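Local coordinates for acyl-CoA N-acyltransferases (NAT) superfamily protein (Arabidopsis thaliana, PDB 6TH0), which probably transfers the acetyl group of acetyl-CoA to the N-terminal methionine of transmembrane proteins and to protein lysines, this chain holding its GNAT acetyltransferase domain, at residues Arg130-His135 with Met150-Val155; His159-Ile164 with Phe169-Phe174. All blocks are in the same frame, centred on the assembly; numbering follows the deposited sequence.

Contact 1 of 2, residues Arg130-His135 with Met150-Val155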
loop_
_atom_site.group_PDB
_atom_site.type_symbol
_atom_site.label_atom_id
_atom_site.label_comp_id
_atom_site.label_asym_id
_atom_site.label_seq_id
_atom_site.Cartn_x
_atom_site.Cartn_y
_atom_site.Cartn_z
ATOM N N ARG A 130 -4.253 11.467 -9.480
ATOM C CA ARG A 130 -5.387 12.065 -8.788
ATOM C C ARG A 130 -5.464 11.693 -7.323
ATOM O O ARG A 130 -6.252 12.310 -6.584
ATOM C CB ARG A 130 -6.695 11.659 -9.472
ATOM C CG ARG A 130 -6.758 12.061 -10.952
ATOM C CD ARG A 130 -8.055 11.611 -11.607
ATOM N NE ARG A 130 -8.191 12.077 -12.984
ATOM C CZ ARG A 130 -8.728 13.243 -13.335
ATOM N NH1 ARG A 130 -9.185 14.073 -12.403
ATOM N NH2 ARG A 130 -8.813 13.587 -14.614
ATOM N N GLY A 131 -4.660 10.755 -6.878
ATOM C CA GLY A 131 -4.698 10.379 -5.478
ATOM C C GLY A 131 -4.358 8.917 -5.286
ATOM O O GLY A 131 -3.766 8.278 -6.152
ATOM N N VAL A 132 -4.755 8.414 -4.114
ATOM C CA VAL A 132 -4.427 7.075 -3.636
ATOM C C VAL A 132 -5.714 6.391 -3.201
ATOM O O VAL A 132 -6.585 7.031 -2.604
ATOM C CB VAL A 132 -3.432 7.139 -2.452
ATOM C CG1 VAL A 132 -3.014 5.732 -1.980
ATOM C CG2 VAL A 132 -2.222 8.015 -2.811
ATOM N N TYR A 133 -5.853 5.102 -3.513
ATOM C CA TYR A 133 -6.967 4.315 -2.992
ATOM C C TYR A 133 -6.487 2.904 -2.674
ATOM O O TYR A 133 -5.371 2.504 -3.013
ATOM C CB TYR A 133 -8.187 4.306 -3.939
ATOM C CG TYR A 133 -8.129 3.451 -5.201
ATOM C CD1 TYR A 133 -7.290 3.781 -6.270
ATOM C CD2 TYR A 133 -8.968 2.345 -5.349
ATOM C CE1 TYR A 133 -7.257 2.992 -7.430
ATOM C CE2 TYR A 133 -8.949 1.565 -6.500
ATOM C CZ TYR A 133 -8.098 1.890 -7.543
ATOM O OH TYR A 133 -8.093 1.102 -8.698
ATOM N N LEU A 134 -7.318 2.180 -1.939
ATOM C CA LEU A 134 -6.984 0.841 -1.483
ATOM C C LEU A 134 -8.236 0.217 -0.886
ATOM O O LEU A 134 -9.261 0.881 -0.700
ATOM C CB LEU A 134 -5.850 0.881 -0.455
ATOM C CG LEU A 134 -6.293 1.544 0.858
ATOM C CD1 LEU A 134 -5.503 0.939 1.980
ATOM C CD2 LEU A 134 -6.145 3.078 0.856
ATOM N N HIS A 135 -8.125 -1.059 -0.554
ATOM C CA HIS A 135 -9.166 -1.785 0.145
ATOM C C HIS A 135 -8.593 -2.313 1.448
ATOM O O HIS A 135 -7.451 -2.778 1.493
ATOM C CB HIS A 135 -9.723 -2.937 -0.703
ATOM C CG HIS A 135 -10.431 -2.487 -1.941
ATOM N ND1 HIS A 135 -9.786 -2.288 -3.142
ATOM C CD2 HIS A 135 -11.737 -2.217 -2.165
ATOM C CE1 HIS A 135 -10.666 -1.910 -4.053
ATOM N NE2 HIS A 135 -11.858 -1.859 -3.484
ATOM N N MET A 150 -4.796 9.241 8.501
ATOM C CA MET A 150 -4.135 9.809 7.332
ATOM C C MET A 150 -5.069 10.626 6.452
ATOM O O MET A 150 -4.664 11.014 5.353
ATOM C CB MET A 150 -3.488 8.692 6.508
ATOM C CG MET A 150 -2.339 7.980 7.209
ATOM S SD MET A 150 -1.115 9.183 7.748
ATOM C CE MET A 150 -0.534 9.821 6.180
ATOM N N SER A 151 -6.311 10.844 6.875
ATOM C CA SER A 151 -7.308 11.613 6.144
ATOM C C SER A 151 -7.906 10.877 4.952
ATOM O O SER A 151 -8.515 11.536 4.096
ATOM C CB SER A 151 -6.749 12.957 5.649
ATOM O OG SER A 151 -6.479 13.839 6.726
ATOM N N PHE A 152 -7.765 9.550 4.846
ATOM C CA PHE A 152 -8.457 8.826 3.782
ATOM C C PHE A 152 -9.943 8.767 4.092
ATOM O O PHE A 152 -10.342 8.654 5.256
ATOM C CB PHE A 152 -7.911 7.397 3.607
ATOM C CG PHE A 152 -6.592 7.312 2.895
ATOM C CD1 PHE A 152 -5.456 7.881 3.446
ATOM C CD2 PHE A 152 -6.463 6.625 1.681
ATOM C CE1 PHE A 152 -4.239 7.773 2.808
ATOM C CE2 PHE A 152 -5.253 6.520 1.048
ATOM C CZ PHE A 152 -4.133 7.101 1.597
ATOM N N ARG A 153 -10.769 8.851 3.048
ATOM C CA ARG A 153 -12.218 8.772 3.210
ATOM C C ARG A 153 -12.648 7.320 3.012
ATOM O O ARG A 153 -12.251 6.681 2.036
ATOM C CB ARG A 153 -12.927 9.666 2.192
ATOM C CG ARG A 153 -13.238 11.038 2.689
ATOM C CD ARG A 153 -11.972 11.816 2.937
ATOM N NE ARG A 153 -12.294 13.218 3.197
ATOM C CZ ARG A 153 -11.393 14.167 3.431
ATOM N NH1 ARG A 153 -10.099 13.868 3.452
ATOM N NH2 ARG A 153 -11.793 15.416 3.642
ATOM N N CYS A 154 -13.480 6.815 3.925
ATOM C CA CYS A 154 -14.075 5.485 3.802
ATOM C C CYS A 154 -15.316 5.608 2.925
ATOM O O CYS A 154 -16.268 6.316 3.286
ATOM C CB CYS A 154 -14.432 4.919 5.177
ATOM S SG CYS A 154 -14.920 3.167 5.039
ATOM N N VAL A 155 -15.265 5.023 1.726
ATOM C CA VAL A 155 -16.298 5.258 0.725
ATOM C C VAL A 155 -17.472 4.290 0.837
ATOM O O VAL A 155 -18.628 4.716 0.930
ATOM C CB VAL A 155 -15.689 5.188 -0.689
ATOM C CG1 VAL A 155 -16.770 5.378 -1.747
ATOM C CG2 VAL A 155 -14.573 6.198 -0.827
#
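Phe152 drives its ring from the turn after a helix against two aliphatic side chains of the strand at Arg130-His135, Val132 and Leu134. Val132 meets the ring at its edge: CG1 lies near the ring plane, 3.8 Å from Phe152 CE2, and CB stands close to the same corner. CG1 gets there because it is trans to the backbone N (chi1 -177°). Leu134 comes in at about a right angle to Phe152 and touches with one branch, its CD2 resting 3.6 Å from Phe152 CE2 and nearly as close to CD2 of the ring. Branched aliphatic chains suit this wholly apolar, buried place, and a flat ring can lay one side against both; no hydrogen bond joins the two segments. The turn that delivers the ring is a Schellman motif with Ser151, at positive phi, as its C-prime residue, and Arg153 NH1 donates a bond of 2.9 Å to Ser151 O, in the carbonyl plane. Around this cluster, Ile116 of helix 111-123 touches Phe152 while Val119 and Ser123 of that helix touch Val132. Tyr147 of helix 141-149 meets the Phe152 ring edge-to-face, Phe174 of strand 167-177 also packs on it, and Ile97 of strand 93-102 touches both Val132 and Leu134.

Contact 2 of 2, residues His159-Ile164 with Phe169-Phe174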
loop_
_atom_site.group_PDB
_atom_site.type_symbol
_atom_site.label_atom_id
_atom_site.label_comp_id
_atom_site.label_asym_id
_atom_site.label_seq_id
_atom_site.Cartn_x
_atom_site.Cartn_y
_atom_site.Cartn_z
ATOM N N HIS A 159 -18.765 -6.465 -0.676
ATOM C CA HIS A 159 -19.032 -7.765 -0.080
ATOM C C HIS A 159 -18.247 -8.882 -0.765
ATOM O O HIS A 159 -18.123 -8.918 -1.992
ATOM C CB HIS A 159 -20.529 -8.046 -0.140
ATOM C CG HIS A 159 -21.345 -6.999 0.552
ATOM N ND1 HIS A 159 -21.582 -7.019 1.909
ATOM C CD2 HIS A 159 -21.955 -5.886 0.079
ATOM C CE1 HIS A 159 -22.312 -5.968 2.241
ATOM N NE2 HIS A 159 -22.549 -5.264 1.150
ATOM N N GLY A 160 -17.696 -9.787 0.042
ATOM C CA GLY A 160 -16.976 -10.910 -0.535
ATOM C C GLY A 160 -15.723 -10.534 -1.291
ATOM O O GLY A 160 -15.302 -11.276 -2.171
ATOM N N PHE A 161 -15.118 -9.390 -0.973
ATOM C CA PHE A 161 -13.970 -8.904 -1.727
ATOM C C PHE A 161 -12.776 -9.842 -1.589
ATOM O O PHE A 161 -12.082 -10.126 -2.569
ATOM C CB PHE A 161 -13.610 -7.500 -1.249
ATOM C CG PHE A 161 -12.604 -6.805 -2.118
ATOM C CD1 PHE A 161 -12.996 -6.200 -3.301
ATOM C CD2 PHE A 161 -11.275 -6.725 -1.737
ATOM C CE1 PHE A 161 -12.065 -5.564 -4.114
ATOM C CE2 PHE A 161 -10.347 -6.078 -2.535
ATOM C CZ PHE A 161 -10.740 -5.495 -3.716
ATOM N N TYR A 162 -12.491 -10.274 -0.366
ATOM C CA TYR A 162 -11.315 -11.048 -0.004
ATOM C C TYR A 162 -11.653 -12.513 0.240
ATOM O O TYR A 162 -12.749 -12.849 0.694
ATOM C CB TYR A 162 -10.653 -10.464 1.242
ATOM C CG TYR A 162 -9.972 -9.133 1.026
ATOM C CD1 TYR A 162 -8.943 -9.011 0.111
ATOM C CD2 TYR A 162 -10.330 -8.009 1.764
ATOM C CE1 TYR A 162 -8.302 -7.805 -0.089
ATOM C CE2 TYR A 162 -9.681 -6.786 1.570
ATOM C CZ TYR A 162 -8.664 -6.707 0.646
ATOM O OH TYR A 162 -8.004 -5.521 0.429
ATOM N N LEU A 163 -10.696 -13.389 -0.078
ATOM C CA LEU A 163 -10.810 -14.812 0.206
ATOM C C LEU A 163 -9.584 -15.204 1.017
ATOM O O LEU A 163 -8.457 -15.100 0.524
ATOM C CB LEU A 163 -10.894 -15.632 -1.086
ATOM C CG LEU A 163 -10.860 -17.159 -0.977
ATOM C CD1 LEU A 163 -12.000 -17.664 -0.117
ATOM C CD2 LEU A 163 -10.894 -17.797 -2.356
ATOM N N ILE A 164 -9.799 -15.607 2.272
ATOM C CA ILE A 164 -8.714 -15.867 3.216
ATOM C C ILE A 164 -9.004 -17.173 3.945
ATOM O O ILE A 164 -10.012 -17.282 4.655
ATOM C CB ILE A 164 -8.539 -14.725 4.230
ATOM C CG1 ILE A 164 -8.381 -13.384 3.506
ATOM C CG2 ILE A 164 -7.343 -15.006 5.125
ATOM C CD1 ILE A 164 -8.368 -12.211 4.417
ATOM N N PHE A 169 -14.426 -12.510 3.030
ATOM C CA PHE A 169 -14.514 -11.367 3.927
ATOM C C PHE A 169 -14.770 -10.110 3.113
ATOM O O PHE A 169 -14.303 -9.993 1.979
ATOM C CB PHE A 169 -13.231 -11.193 4.721
ATOM C CG PHE A 169 -13.003 -12.287 5.706
ATOM C CD1 PHE A 169 -13.555 -12.221 6.975
ATOM C CD2 PHE A 169 -12.275 -13.411 5.343
ATOM C CE1 PHE A 169 -13.357 -13.243 7.880
ATOM C CE2 PHE A 169 -12.074 -14.443 6.246
ATOM C CZ PHE A 169 -12.614 -14.356 7.514
ATOM N N ASP A 170 -15.486 -9.163 3.716
ATOM C CA ASP A 170 -15.789 -7.892 3.066
ATOM C C ASP A 170 -14.594 -6.943 3.178
ATOM O O ASP A 170 -13.702 -7.115 4.016
ATOM C CB ASP A 170 -17.022 -7.237 3.700
ATOM C CG ASP A 170 -18.276 -8.076 3.552
ATOM O OD1 ASP A 170 -18.262 -9.070 2.793
ATOM O OD2 ASP A 170 -19.290 -7.738 4.209
ATOM N N SER A 171 -14.577 -5.924 2.320
ATOM C CA SER A 171 -13.560 -4.888 2.402
ATOM C C SER A 171 -14.224 -3.520 2.460
ATOM O O SER A 171 -15.410 -3.359 2.154
ATOM C CB SER A 171 -12.597 -4.942 1.207
ATOM O OG SER A 171 -13.273 -4.539 0.024
ATOM N N TYR A 172 -13.461 -2.539 2.931
ATOM C CA TYR A 172 -13.823 -1.136 2.779
ATOM C C TYR A 172 -12.927 -0.497 1.730
ATOM O O TYR A 172 -11.708 -0.686 1.751
ATOM C CB TYR A 172 -13.683 -0.349 4.082
ATOM C CG TYR A 172 -14.710 -0.656 5.123
ATOM C CD1 TYR A 172 -16.060 -0.499 4.861
ATOM C CD2 TYR A 172 -14.329 -1.041 6.403
ATOM C CE1 TYR A 172 -17.013 -0.742 5.836
ATOM C CE2 TYR A 172 -15.278 -1.271 7.391
ATOM C CZ TYR A 172 -16.606 -1.142 7.095
ATOM O OH TYR A 172 -17.540 -1.395 8.057
ATOM N N LEU A 173 -13.535 0.264 0.825
ATOM C CA LEU A 173 -12.785 1.098 -0.111
ATOM C C LEU A 173 -12.394 2.408 0.573
ATOM O O LEU A 173 -13.249 3.076 1.151
ATOM C CB LEU A 173 -13.641 1.401 -1.335
ATOM C CG LEU A 173 -13.129 2.529 -2.248
ATOM C CD1 LEU A 173 -11.848 2.081 -2.938
ATOM C CD2 LEU A 173 -14.188 2.976 -3.266
ATOM N N PHE A 174 -11.101 2.757 0.547
ATOM C CA PHE A 174 -10.619 4.019 1.113
ATOM C C PHE A 174 -9.962 4.823 0.009
ATOM O O PHE A 174 -9.246 4.264 -0.809
ATOM C CB PHE A 174 -9.592 3.835 2.248
ATOM C CG PHE A 174 -10.189 3.633 3.608
ATOM C CD1 PHE A 174 -10.378 4.707 4.459
ATOM C CD2 PHE A 174 -10.510 2.355 4.057
ATOM C CE1 PHE A 174 -10.915 4.512 5.744
ATOM C CE2 PHE A 174 -11.034 2.158 5.313
ATOM C CZ PHE A 174 -11.231 3.228 6.157
#
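Tyr162 and Phe169 exchange two backbone hydrogen bonds, forming an antiparallel hydrogen-bonded pair near the end of a beta hairpin. Tyr162 N donates to Phe169 O at 3.0 Å, and Phe169 N returns a bond to Tyr162 O at 2.9 Å. Phe161 and Tyr162 together stand opposite Phe169, a classic beta bulge.

Polar side-chain contacts gather at the corner before the bulge. Asp170 OD1 accepts a nearly straight bond from Gly160 N at 2.9 Å, on the anti side and 31° out of the carboxylate plane. Its other oxygen, OD2, takes only a weak bond from His159 ND1, the imidazole standing almost perpendicular to the carboxylate (86°), and has its stronger partner in Arg157, through a salt bridge. Glycine suits position 160, whose phi is positive.

Apolar and aromatic contacts occupy the rest. Ile164 crosses Phe169 at about a right angle, its CB 4.1 Å from Phe169 CE2, while Ile164 O lies at the edge of that ring. Ser171 is small enough to sit beside two aromatic residues: its CB is 3.5 Å from Tyr162 CE2, and OG is 3.2 Å from Phe161 CG. With OG between the backbone N and the carbonyl carbon (chi1 70°), that hydroxyl is turned toward Phe161. The Phe161 ring in turn sets its edge on the face of Tyr162, CD2 over the ring centre, and stacks on His135.

The chemistry thus divides. One carboxylate takes a backbone N-H and an arginine, with a weak bond from a histidine, an arrangement that would probably stabilise its negative charge. The buried Ser171 OG finds no hydrogen-bond partner in the model, whereas Tyr162, with its OH weakly bonded to His135 O, presents an aromatic side chain to the acetyl-CoA pocket.

The two contacts come in series along the chain, contact 1 closing before contact 2 opens, and their centres lie 15 Å apart. Both use strand 153-164, the outermost on its side of the mixed sheet. Strand 167-177 lies between it and strand 129-137, so the chain reaches the edge before returning inward. Direct bonds tie the contacts: Val155 N probably donates to Leu173 O, and Phe174 N to Leu134 O, each at 2.9 Å. Contact 1 joins strand 129-137 to the turn that ends helix 141-149, while contact 2 lies within the hairpin. His135, in the first segment of contact 1, and Tyr162 of contact 2 both touch bound acetyl-CoA, linking this half of the GNAT domain to its cofactor pocket.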